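Local coordinates for elongation factor G (Thermus thermophilus, PDB 2DY1), which binds GTP and a magnesium ion and probably acts as a GTPase in the elongation phase of protein synthesis, at residues V385-K390 with L423-H428; D409-L414 with E430-T435. All coordinates share one frame; numbering follows the deposited sequence.

Contact 1 of 2, residues V385-K390 with L423-H428; sequences VALHPK and LLLWGH
Val-385 and Leu-425 form an antiparallel hydrogen-bonded pair joining strands 383-389 and 423-427. Val-385 N donates to Leu-425 O at 3.0 Å, and Leu-425 N donates to Val-385 O at 2.9 Å. Two residues on, Leu-387 N bonds Leu-423 O at 2.9 Å. Past this bond the edges part enough for a water, which donates to Leu-387 O and accepts from Leu-423 N. Between these bonds, at the non-hydrogen-bonded pair Ala-386 and Leu-424, each CA approaches a carbonyl oxygen of the facing strand: Leu-424 CA lies 3.3 Å from Val-385 O, and Ala-386 CA faces Leu-423 O.

The apolar contacts divide between the two faces. Val-385, Leu-387 and Leu-425 share the one covered by helices 392-408 and 430-442. Leu-387 CD2 lies 3.7 Å from Leu-425 CB, and Val-385 runs alongside Leu-425. On the other face, with CG anti to the carbonyl carbon (chi1 -57°), Leu-424 puts CD2 3.9 Å from Ala-386 CB. The pairing joins the two central strands of the four-stranded antiparallel sheet of EF-G domain III, whose beta-alpha-beta-beta-alpha-beta order is the ferredoxin-like topology.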
# COMPACT_ATOMS: atom_id res chain seq x y z
N VAL A 385 5.09 2.68 -14.65
CA VAL A 385 5.13 3.69 -15.70
C VAL A 385 6.61 4.01 -15.91
O VAL A 385 7.42 3.88 -15.00
CB VAL A 385 4.38 5.02 -15.34
CG1 VAL A 385 2.87 4.78 -15.26
CG2 VAL A 385 4.90 5.61 -14.05
N ALA A 386 6.99 4.39 -17.13
CA ALA A 386 8.36 4.79 -17.37
C ALA A 386 8.38 6.30 -17.15
O ALA A 386 7.46 6.99 -17.58
CB ALA A 386 8.78 4.45 -18.81
N LEU A 387 9.40 6.79 -16.45
CA LEU A 387 9.54 8.21 -16.10
C LEU A 387 10.46 8.97 -17.03
O LEU A 387 11.53 8.47 -17.37
CB LEU A 387 10.13 8.37 -14.70
CG LEU A 387 9.43 8.06 -13.38
CD1 LEU A 387 10.12 8.89 -12.28
CD2 LEU A 387 7.99 8.43 -13.46
N HIS A 388 10.07 10.18 -17.39
CA HIS A 388 10.89 11.02 -18.27
C HIS A 388 10.91 12.47 -17.79
O HIS A 388 9.85 13.05 -17.56
CB HIS A 388 10.31 11.02 -19.68
CG HIS A 388 9.93 9.67 -20.19
ND1 HIS A 388 10.80 8.87 -20.90
CD2 HIS A 388 8.77 8.97 -20.09
CE1 HIS A 388 10.20 7.73 -21.21
NE2 HIS A 388 8.97 7.77 -20.74
N PRO A 389 12.09 13.06 -17.59
CA PRO A 389 12.06 14.47 -17.17
C PRO A 389 11.58 15.25 -18.39
O PRO A 389 11.91 14.89 -19.53
CB PRO A 389 13.51 14.77 -16.82
CG PRO A 389 14.28 13.81 -17.72
CD PRO A 389 13.47 12.54 -17.61
N LYS A 390 10.82 16.31 -18.16
CA LYS A 390 10.28 17.10 -19.28
C LYS A 390 11.38 17.79 -20.10
O LYS A 390 11.37 17.73 -21.34
CB LYS A 390 9.27 18.12 -18.74
CG LYS A 390 8.66 19.03 -19.82
CD LYS A 390 7.51 19.85 -19.24
CE LYS A 390 7.11 21.03 -20.15
NZ LYS A 390 5.92 21.75 -19.61
N LEU A 423 13.68 3.97 -16.81
CA LEU A 423 13.62 4.24 -15.38
C LEU A 423 12.13 4.07 -15.05
O LEU A 423 11.29 4.84 -15.51
CB LEU A 423 14.06 5.67 -15.07
CG LEU A 423 13.92 6.08 -13.60
CD1 LEU A 423 14.80 5.18 -12.73
CD2 LEU A 423 14.30 7.52 -13.43
N LEU A 424 11.80 3.06 -14.26
CA LEU A 424 10.40 2.80 -13.96
C LEU A 424 10.02 3.21 -12.56
O LEU A 424 10.81 3.08 -11.63
CB LEU A 424 10.09 1.31 -14.11
CG LEU A 424 10.37 0.64 -15.46
CD1 LEU A 424 9.93 -0.81 -15.37
CD2 LEU A 424 9.63 1.38 -16.59
N LEU A 425 8.80 3.72 -12.45
CA LEU A 425 8.23 4.08 -11.15
C LEU A 425 7.03 3.15 -10.99
O LEU A 425 6.18 3.05 -11.88
CB LEU A 425 7.75 5.53 -11.12
CG LEU A 425 7.19 5.97 -9.75
CD1 LEU A 425 8.28 5.95 -8.69
CD2 LEU A 425 6.61 7.37 -9.88
N TRP A 426 6.99 2.41 -9.89
CA TRP A 426 5.90 1.49 -9.62
C TRP A 426 5.05 2.04 -8.50
O TRP A 426 5.57 2.43 -7.45
CB TRP A 426 6.42 0.15 -9.17
CG TRP A 426 7.16 -0.61 -10.19
CD1 TRP A 426 8.48 -0.50 -10.52
CD2 TRP A 426 6.64 -1.69 -10.95
NE1 TRP A 426 8.82 -1.46 -11.43
CE2 TRP A 426 7.70 -2.21 -11.72
CE3 TRP A 426 5.37 -2.28 -11.05
CZ2 TRP A 426 7.54 -3.30 -12.58
CZ3 TRP A 426 5.21 -3.37 -11.91
CH2 TRP A 426 6.29 -3.86 -12.66
N GLY A 427 3.73 2.05 -8.70
CA GLY A 427 2.82 2.56 -7.70
C GLY A 427 1.65 1.62 -7.46
O GLY A 427 1.59 0.53 -8.05
N HIS A 428 0.70 2.06 -6.64
CA HIS A 428 -0.43 1.22 -6.29
C HIS A 428 -1.72 1.50 -7.01
O HIS A 428 -2.76 0.92 -6.68
CB HIS A 428 -0.65 1.29 -4.76
CG HIS A 428 0.40 0.54 -3.99
ND1 HIS A 428 1.58 1.11 -3.54
CD2 HIS A 428 0.47 -0.77 -3.64
CE1 HIS A 428 2.31 0.19 -2.94
NE2 HIS A 428 1.66 -0.96 -2.99
O HOH W 1 12.44 6.03 -18.57

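Contact 2 of 2, residues D409-L414 with E430-T435; sequences DPSLKL and ELHLAT
A histidine-carboxylate hydrogen bond, backed by apolar packing, ties the type I turn Asp-409 to Leu-412, which links helix 392-408 to strand 413-416, to the first turn of helix 430-442. His-432 NE2 donates to Asp-409 OD2 at 2.8 Å. The bond is nearly straight, with an N-H...O angle of 172°; it uses the syn lone pair of OD2 and lies almost in the imidazole plane, while the carboxylate plane is turned 48° from the ring. With CG anti to its own backbone N (chi1 -176°), His-432 sends its ring out from the helix to the turn.

The other carboxylate oxygen faces back into its own segment. Asp-409 OD1 accepts from Ser-411 OG at 2.6 Å through its syn lone pair, and from Ser-411 N at 3.0 Å from above the carboxylate plane, closing an Asx turn. These two bonds fix the carboxylate's rotation and so aim OD2 at the histidine. Replacing Asp-409 with an alanine would probably leave His-432 NE2 without its acceptor, and the ring and Ser-411 freer to turn.

Leu-412 CD2 approaches the imidazole obliquely, 3.4 Å from His-432 CE1, and meets Leu-433 CD2 at 4.3 Å. At the other ring nitrogen, His-432 ND1 accepts from the backbone N of His-428, so both nitrogens are engaged. Leu-412 continues the packing onto Leu-405 and Leu-406 of helix 392-408, and Leu-433 onto Val-383 and Val-385, so the contact spans both helices above strands 383-389 and 423-427.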
# COMPACT_ATOMS: atom_id res chain seq x y z
N ASP A 409 7.38 8.65 0.53
CA ASP A 409 6.49 7.56 0.16
C ASP A 409 7.21 6.30 -0.29
O ASP A 409 7.42 6.06 -1.47
CB ASP A 409 5.53 8.03 -0.94
CG ASP A 409 4.49 7.00 -1.30
OD1 ASP A 409 4.41 5.91 -0.67
OD2 ASP A 409 3.72 7.28 -2.24
N PRO A 410 7.60 5.46 0.68
CA PRO A 410 8.29 4.20 0.40
C PRO A 410 7.38 3.13 -0.20
O PRO A 410 7.82 1.98 -0.41
CB PRO A 410 8.86 3.81 1.78
CG PRO A 410 8.93 5.09 2.53
CD PRO A 410 7.65 5.79 2.12
N SER A 411 6.11 3.46 -0.46
CA SER A 411 5.21 2.50 -1.09
C SER A 411 5.39 2.54 -2.61
O SER A 411 4.79 1.74 -3.33
CB SER A 411 3.74 2.75 -0.73
OG SER A 411 3.18 3.80 -1.51
N LEU A 412 6.17 3.51 -3.10
CA LEU A 412 6.51 3.57 -4.52
C LEU A 412 7.82 2.78 -4.65
O LEU A 412 8.55 2.62 -3.67
CB LEU A 412 6.81 5.02 -4.95
CG LEU A 412 5.61 5.98 -4.98
CD1 LEU A 412 6.10 7.42 -4.99
CD2 LEU A 412 4.78 5.67 -6.23
N LYS A 413 8.12 2.27 -5.85
CA LYS A 413 9.39 1.57 -6.08
C LYS A 413 9.99 2.19 -7.33
O LYS A 413 9.30 2.39 -8.32
CB LYS A 413 9.18 0.07 -6.28
CG LYS A 413 10.46 -0.73 -6.44
CD LYS A 413 10.13 -2.20 -6.64
CE LYS A 413 11.26 -2.94 -7.32
NZ LYS A 413 10.72 -4.11 -8.10
N LEU A 414 11.27 2.50 -7.29
CA LEU A 414 11.93 3.11 -8.44
C LEU A 414 12.98 2.10 -8.89
O LEU A 414 13.77 1.64 -8.07
CB LEU A 414 12.58 4.40 -7.98
CG LEU A 414 13.25 5.33 -8.98
CD1 LEU A 414 12.21 5.86 -9.98
CD2 LEU A 414 13.90 6.46 -8.21
N GLU A 430 -3.63 4.24 -10.43
CA GLU A 430 -3.57 5.43 -11.27
C GLU A 430 -3.54 6.71 -10.42
O GLU A 430 -2.77 7.63 -10.68
CB GLU A 430 -4.79 5.42 -12.23
CG GLU A 430 -4.77 6.57 -13.23
CD GLU A 430 -5.89 6.51 -14.27
OE1 GLU A 430 -6.80 5.67 -14.15
OE2 GLU A 430 -5.85 7.34 -15.22
N LEU A 431 -4.39 6.78 -9.39
CA LEU A 431 -4.43 7.95 -8.53
C LEU A 431 -3.13 8.07 -7.77
O LEU A 431 -2.57 9.17 -7.64
CB LEU A 431 -5.63 7.86 -7.57
CG LEU A 431 -5.69 8.95 -6.49
CD1 LEU A 431 -5.81 10.34 -7.12
CD2 LEU A 431 -6.86 8.68 -5.57
N HIS A 432 -2.62 6.94 -7.27
CA HIS A 432 -1.35 7.00 -6.53
C HIS A 432 -0.26 7.64 -7.41
O HIS A 432 0.43 8.58 -6.98
CB HIS A 432 -0.93 5.58 -6.12
CG HIS A 432 0.31 5.53 -5.29
ND1 HIS A 432 1.13 4.43 -5.26
CD2 HIS A 432 0.86 6.44 -4.44
CE1 HIS A 432 2.14 4.66 -4.43
NE2 HIS A 432 2.00 5.87 -3.92
N LEU A 433 -0.11 7.15 -8.64
CA LEU A 433 0.92 7.67 -9.54
C LEU A 433 0.67 9.13 -9.91
O LEU A 433 1.61 9.92 -10.04
CB LEU A 433 0.99 6.79 -10.80
CG LEU A 433 1.59 5.41 -10.53
CD1 LEU A 433 1.37 4.53 -11.75
CD2 LEU A 433 3.08 5.52 -10.17
N ALA A 434 -0.59 9.52 -10.04
CA ALA A 434 -0.89 10.91 -10.33
C ALA A 434 -0.40 11.80 -9.18
O ALA A 434 0.18 12.86 -9.40
CB ALA A 434 -2.42 11.11 -10.55
N THR A 435 -0.63 11.35 -7.94
CA THR A 435 -0.19 12.16 -6.81
C THR A 435 1.33 12.22 -6.72
O THR A 435 1.87 13.20 -6.21
CB THR A 435 -0.78 11.68 -5.44
OG1 THR A 435 -0.32 10.35 -5.12
CG2 THR A 435 -2.31 11.73 -5.49

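How the contacts relate
Both contacts are largely buried within domain III, their centres about 9 Å apart, and they interleave along the chain. Contact 1 pairs the two inner strands of the sheet through backbone bonds, with leucine and valine side chains on its helix-facing side. Contact 2 lies at the end of that layer, nearer the nucleotide-binding domain, and depends on side-chain polarity instead: its one bond across the segments is between an imidazole and a carboxylate. Strand 423-427 joins them, since Trp-426 N probably bonds Lys-413 O and the chain passes from this strand into helix 430-442. Leu-425 also packs against both Leu-412 and Leu-433, making the apolar layer continuous between the two.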